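Uly1 (Catenovulum maritimum, PDB 7DRQ) is a calcium-binding ulvan lyase of polysaccharide lyase family 24 that probably cleaves the algal polysaccharide ulvan by an elimination reaction. Local coordinates at residues A47-A52 with F444-V449; G292-Y297 with V320-A325. All coordinates share one frame; numbering follows the deposited sequence.

Overall arrangement
Both contacts belong to a beta-propeller, but they hold different elements: contact 1 sets the loop 47-52, which leads into one sheet, against the outermost strand of another, whereas contact 2 ties a loop to a strand of the sheet that this loop goes on to join. The centre of contact 1 lies about 10 Å from that of the chain, and the contact is only partly buried; the centre of contact 2 is about 20 Å from it, yet this contact is buried. Their centres are about 29 Å apart and they do not touch, although contact 2 is nested along the chain within the span closed by contact 1. The chemistry differs accordingly: a lysine ammonium group beside an apolar patch in contact 1, an aromatic ring and one backbone hydrogen bond in contact 2.

Contact 1 of 2, residues A47-A52 with F444-V449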
# COMPACT_ATOMS: atom_id res chain seq x y z
N ALA A 47 12.16 -2.36 -0.18
CA ALA A 47 12.45 -0.95 0.05
C ALA A 47 12.89 -0.27 -1.24
O ALA A 47 13.87 -0.70 -1.87
CB ALA A 47 13.53 -0.80 1.12
N PRO A 48 12.20 0.79 -1.69
CA PRO A 48 10.98 1.36 -1.12
C PRO A 48 9.77 0.55 -1.55
O PRO A 48 9.65 0.17 -2.71
CB PRO A 48 10.95 2.77 -1.70
CG PRO A 48 11.62 2.64 -3.01
CD PRO A 48 12.62 1.51 -2.91
N HIS A 49 8.87 0.28 -0.61
CA HIS A 49 7.72 -0.57 -0.88
C HIS A 49 6.68 -0.34 0.20
O HIS A 49 7.02 -0.15 1.37
CB HIS A 49 8.14 -2.04 -0.92
CG HIS A 49 7.16 -2.93 -1.63
ND1 HIS A 49 6.71 -2.66 -2.90
CD2 HIS A 49 6.59 -4.10 -1.25
CE1 HIS A 49 5.88 -3.62 -3.28
NE2 HIS A 49 5.80 -4.51 -2.30
N GLY A 50 5.41 -0.39 -0.20
CA GLY A 50 4.31 -0.18 0.73
C GLY A 50 4.07 1.30 0.98
O GLY A 50 4.52 2.18 0.24
N ASP A 51 3.33 1.58 2.06
CA ASP A 51 2.94 2.94 2.42
C ASP A 51 4.07 3.62 3.19
O ASP A 51 3.97 3.99 4.36
CB ASP A 51 1.64 2.90 3.23
CG ASP A 51 1.02 4.26 3.38
OD1 ASP A 51 1.21 5.11 2.48
OD2 ASP A 51 0.36 4.48 4.41
N ALA A 52 5.19 3.77 2.49
CA ALA A 52 6.48 3.99 3.14
C ALA A 52 6.95 5.43 3.11
O ALA A 52 8.07 5.70 3.56
CB ALA A 52 7.54 3.09 2.50
N PHE A 444 17.04 4.16 -11.99
CA PHE A 444 16.36 3.58 -10.85
C PHE A 444 15.63 2.31 -11.26
O PHE A 444 15.21 2.16 -12.42
CB PHE A 444 15.39 4.60 -10.22
CG PHE A 444 16.07 5.89 -9.83
CD1 PHE A 444 16.81 5.97 -8.67
CD2 PHE A 444 16.02 7.00 -10.66
CE1 PHE A 444 17.46 7.16 -8.31
CE2 PHE A 444 16.66 8.19 -10.32
CZ PHE A 444 17.38 8.27 -9.14
N GLN A 445 15.50 1.41 -10.30
CA GLN A 445 14.96 0.07 -10.45
C GLN A 445 13.50 -0.04 -10.02
O GLN A 445 12.77 -0.92 -10.50
CB GLN A 445 15.82 -0.89 -9.61
CG GLN A 445 15.47 -2.34 -9.65
CD GLN A 445 16.64 -3.18 -9.17
OE1 GLN A 445 17.80 -2.80 -9.35
NE2 GLN A 445 16.35 -4.31 -8.54
N LYS A 446 13.09 0.85 -9.13
CA LYS A 446 11.78 0.80 -8.48
C LYS A 446 11.53 2.14 -7.82
O LYS A 446 12.46 2.76 -7.31
CB LYS A 446 11.74 -0.33 -7.44
CG LYS A 446 10.38 -0.57 -6.79
CD LYS A 446 10.52 -1.58 -5.64
CE LYS A 446 9.17 -2.18 -5.25
NZ LYS A 446 8.21 -1.15 -4.73
N GLY A 447 10.29 2.58 -7.80
CA GLY A 447 9.97 3.79 -7.06
C GLY A 447 8.56 3.73 -6.52
O GLY A 447 7.70 3.04 -7.08
N ILE A 448 8.34 4.41 -5.40
CA ILE A 448 6.98 4.65 -4.92
C ILE A 448 6.72 6.14 -4.87
O ILE A 448 7.60 6.95 -4.56
CB ILE A 448 6.67 3.99 -3.56
CG1 ILE A 448 7.57 4.54 -2.46
CG2 ILE A 448 6.75 2.46 -3.65
CD1 ILE A 448 7.25 3.93 -1.08
N VAL A 449 5.47 6.50 -5.17
CA VAL A 449 5.04 7.88 -5.39
C VAL A 449 4.21 8.35 -4.21
O VAL A 449 3.34 7.62 -3.73
CB VAL A 449 4.23 7.96 -6.70
CG1 VAL A 449 3.52 9.30 -6.81
CG2 VAL A 449 5.12 7.68 -7.90
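Lys446 and Ile448 of the edge strand 444-452 reach over to Pro48, His49, Gly50 and Ala52 in the loop that enters strand 53-56. In this beta-propeller the contact joins the sheet that unites the N-terminal strand 3-15 with the last strands of the chain to the sheet that follows in sequence.

Polar contacts centre on the ammonium group of Lys446. Its NZ donates to Pro48 O at 2.8 Å, in the carbonyl plane and with a C=O...N angle of 151°, and a second bond of 2.8 Å runs from NZ to His49 ND1, tilted 23° from the imidazole plane. Lysine suits the place because a long, flexible chain, bent only at its last torsion, brings several N-H donors to two neighbouring acceptors. The His49 side chain starts out away from the strand, but with CG anti to the backbone N (chi1 -161°) its ring, beside Thr107 and Thr110, offers ND1 to the lysine.

Apolar contacts belong to Ile448. Its CG1 lies between the backbone N and carbonyl carbon, meeting Pro48 CB at 3.9 Å. The proline, after a cis peptide bond, also packs on Tyr459 and Leu461. Beyond it, Ile448 CD1 ends 3.7 Å from Ala52 CB and 3.5 Å from Gly50 O.

Contact 2 of 2, residues G292-Y297 with V320-A325; sequences GMFYAY and VKADEA
Tyr295 in strand 290-298 gives its backbone N-H to Ala325 O, at the end of a loop whose residues 322-324 form a short 3-10 segment. This is the point in the propeller sheet where the loop returns to the strand, just before 326-328 pairs antiparallel with it. The N...O distance is 2.8 Å and the N-H...O angle 158°, with the donor tilted 18° from the carbonyl plane. Phe294 CA adds a CA-H...O contact to Ala325 O at 3.2 Å, giving that oxygen two neighbours on the strand. Within the loop, Ala325 N bonds back to Ala322 O, which closes the turn and presents the alanines to the strand.

Phe294 carries most of the side-chain contact. With CG anti to its own carbonyl carbon (chi1 -53°), the ring is directed to the 3-10 turn. Ala322 CB sits over one face as a CH-pi contact, 4.0 Å from the ring centroid and displaced toward the rim; a methyl offers C-H groups to the ring without a longer chain to accommodate. Phe277 of the neighbouring strand also meets the ring. Asp323 addresses the edge, its OD1 3.5 Å from Phe294 CE1, and ring and carboxylate are nearly coplanar, so the oxygen faces the weakly positive rim; OD2 of the same aspartate forms a salt bridge with Arg329. A leucine in place of Phe294 would probably leave Ala322 CB without an aromatic face and OD1 of Asp323 without its C-H edge.

Small residues suit the remaining interface: Ala325 CB lies 4.2 Å from Phe294 CB and 4.4 Å from Ala296 CB. The Tyr295 side chain leaves the strand away from the loop, and its OH is hydrogen-bonded to Arg274. Back at the turn, Ala322 O comes within 3.2 Å of Phe294 CD1.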
# COMPACT_ATOMS: atom_id res chain seq x y z
N GLY A 292 -14.25 -8.51 -12.15
CA GLY A 292 -15.00 -7.30 -11.90
C GLY A 292 -14.14 -6.09 -11.60
O GLY A 292 -12.91 -6.18 -11.50
N MSE A 293 -14.79 -4.94 -11.48
CA MSE A 293 -14.14 -3.71 -11.06
C MSE A 293 -15.19 -2.91 -10.30
O MSE A 293 -16.32 -2.74 -10.77
CB MSE A 293 -13.58 -2.94 -12.26
CG MSE A 293 -12.81 -1.71 -11.90
SE MSE A 293 -12.01 -0.95 -13.55
CE MSE A 293 -10.68 -2.30 -13.95
N PHE A 294 -14.83 -2.41 -9.12
CA PHE A 294 -15.83 -1.89 -8.19
C PHE A 294 -15.34 -0.59 -7.56
O PHE A 294 -14.14 -0.35 -7.43
CB PHE A 294 -16.13 -2.93 -7.11
CG PHE A 294 -16.49 -4.29 -7.65
CD1 PHE A 294 -17.81 -4.60 -7.95
CD2 PHE A 294 -15.50 -5.24 -7.91
CE1 PHE A 294 -18.15 -5.86 -8.47
CE2 PHE A 294 -15.83 -6.48 -8.43
CZ PHE A 294 -17.16 -6.79 -8.70
N TYR A 295 -16.31 0.23 -7.13
CA TYR A 295 -15.98 1.54 -6.57
C TYR A 295 -17.14 2.00 -5.71
O TYR A 295 -18.31 1.81 -6.07
CB TYR A 295 -15.70 2.56 -7.68
CG TYR A 295 -15.78 4.03 -7.28
CD1 TYR A 295 -14.72 4.65 -6.63
CD2 TYR A 295 -16.87 4.81 -7.64
CE1 TYR A 295 -14.76 6.00 -6.31
CE2 TYR A 295 -16.95 6.15 -7.30
CZ TYR A 295 -15.89 6.74 -6.64
OH TYR A 295 -15.94 8.07 -6.33
N ALA A 296 -16.82 2.61 -4.57
CA ALA A 296 -17.84 3.23 -3.73
C ALA A 296 -17.20 4.40 -3.00
O ALA A 296 -15.98 4.44 -2.83
CB ALA A 296 -18.45 2.23 -2.74
N TYR A 297 -18.03 5.33 -2.53
CA TYR A 297 -17.52 6.47 -1.78
C TYR A 297 -18.47 6.78 -0.65
O TYR A 297 -19.66 6.43 -0.69
CB TYR A 297 -17.31 7.70 -2.68
CG TYR A 297 -18.59 8.27 -3.24
CD1 TYR A 297 -19.31 9.23 -2.54
CD2 TYR A 297 -19.08 7.84 -4.47
CE1 TYR A 297 -20.49 9.75 -3.05
CE2 TYR A 297 -20.26 8.36 -4.98
CZ TYR A 297 -20.96 9.31 -4.27
OH TYR A 297 -22.13 9.82 -4.78
N VAL A 320 -22.06 -6.89 1.22
CA VAL A 320 -22.09 -8.34 1.08
C VAL A 320 -21.95 -8.76 -0.38
O VAL A 320 -21.22 -9.71 -0.68
CB VAL A 320 -23.36 -8.95 1.69
CG1 VAL A 320 -23.36 -10.47 1.53
CG2 VAL A 320 -23.48 -8.56 3.16
N LYS A 321 -22.66 -8.08 -1.29
CA LYS A 321 -22.64 -8.35 -2.72
C LYS A 321 -21.86 -7.25 -3.42
O LYS A 321 -22.35 -6.12 -3.54
CB LYS A 321 -24.06 -8.39 -3.29
CG LYS A 321 -24.99 -9.48 -2.77
CD LYS A 321 -26.38 -9.32 -3.44
CE LYS A 321 -27.30 -8.33 -2.67
NZ LYS A 321 -27.50 -6.93 -3.27
N ALA A 322 -20.66 -7.58 -3.90
CA ALA A 322 -19.80 -6.55 -4.51
C ALA A 322 -20.49 -5.84 -5.67
O ALA A 322 -20.23 -4.65 -5.91
CB ALA A 322 -18.48 -7.17 -4.97
N ASP A 323 -21.37 -6.53 -6.41
CA ASP A 323 -21.97 -5.94 -7.60
C ASP A 323 -22.74 -4.65 -7.32
O ASP A 323 -22.94 -3.86 -8.25
CB ASP A 323 -22.89 -6.95 -8.30
CG ASP A 323 -22.12 -7.99 -9.10
OD1 ASP A 323 -20.86 -7.92 -9.11
OD2 ASP A 323 -22.75 -8.87 -9.72
N GLU A 324 -23.17 -4.41 -6.07
CA GLU A 324 -23.75 -3.11 -5.75
C GLU A 324 -22.83 -1.97 -6.13
O GLU A 324 -23.29 -0.87 -6.46
CB GLU A 324 -24.07 -3.00 -4.26
CG GLU A 324 -25.08 -4.03 -3.77
CD GLU A 324 -25.68 -3.64 -2.44
OE1 GLU A 324 -25.75 -2.42 -2.13
OE2 GLU A 324 -26.09 -4.56 -1.70
N ALA A 325 -21.52 -2.21 -6.09
CA ALA A 325 -20.50 -1.20 -6.35
C ALA A 325 -19.85 -1.35 -7.72
O ALA A 325 -18.81 -0.75 -7.98
CB ALA A 325 -19.45 -1.24 -5.24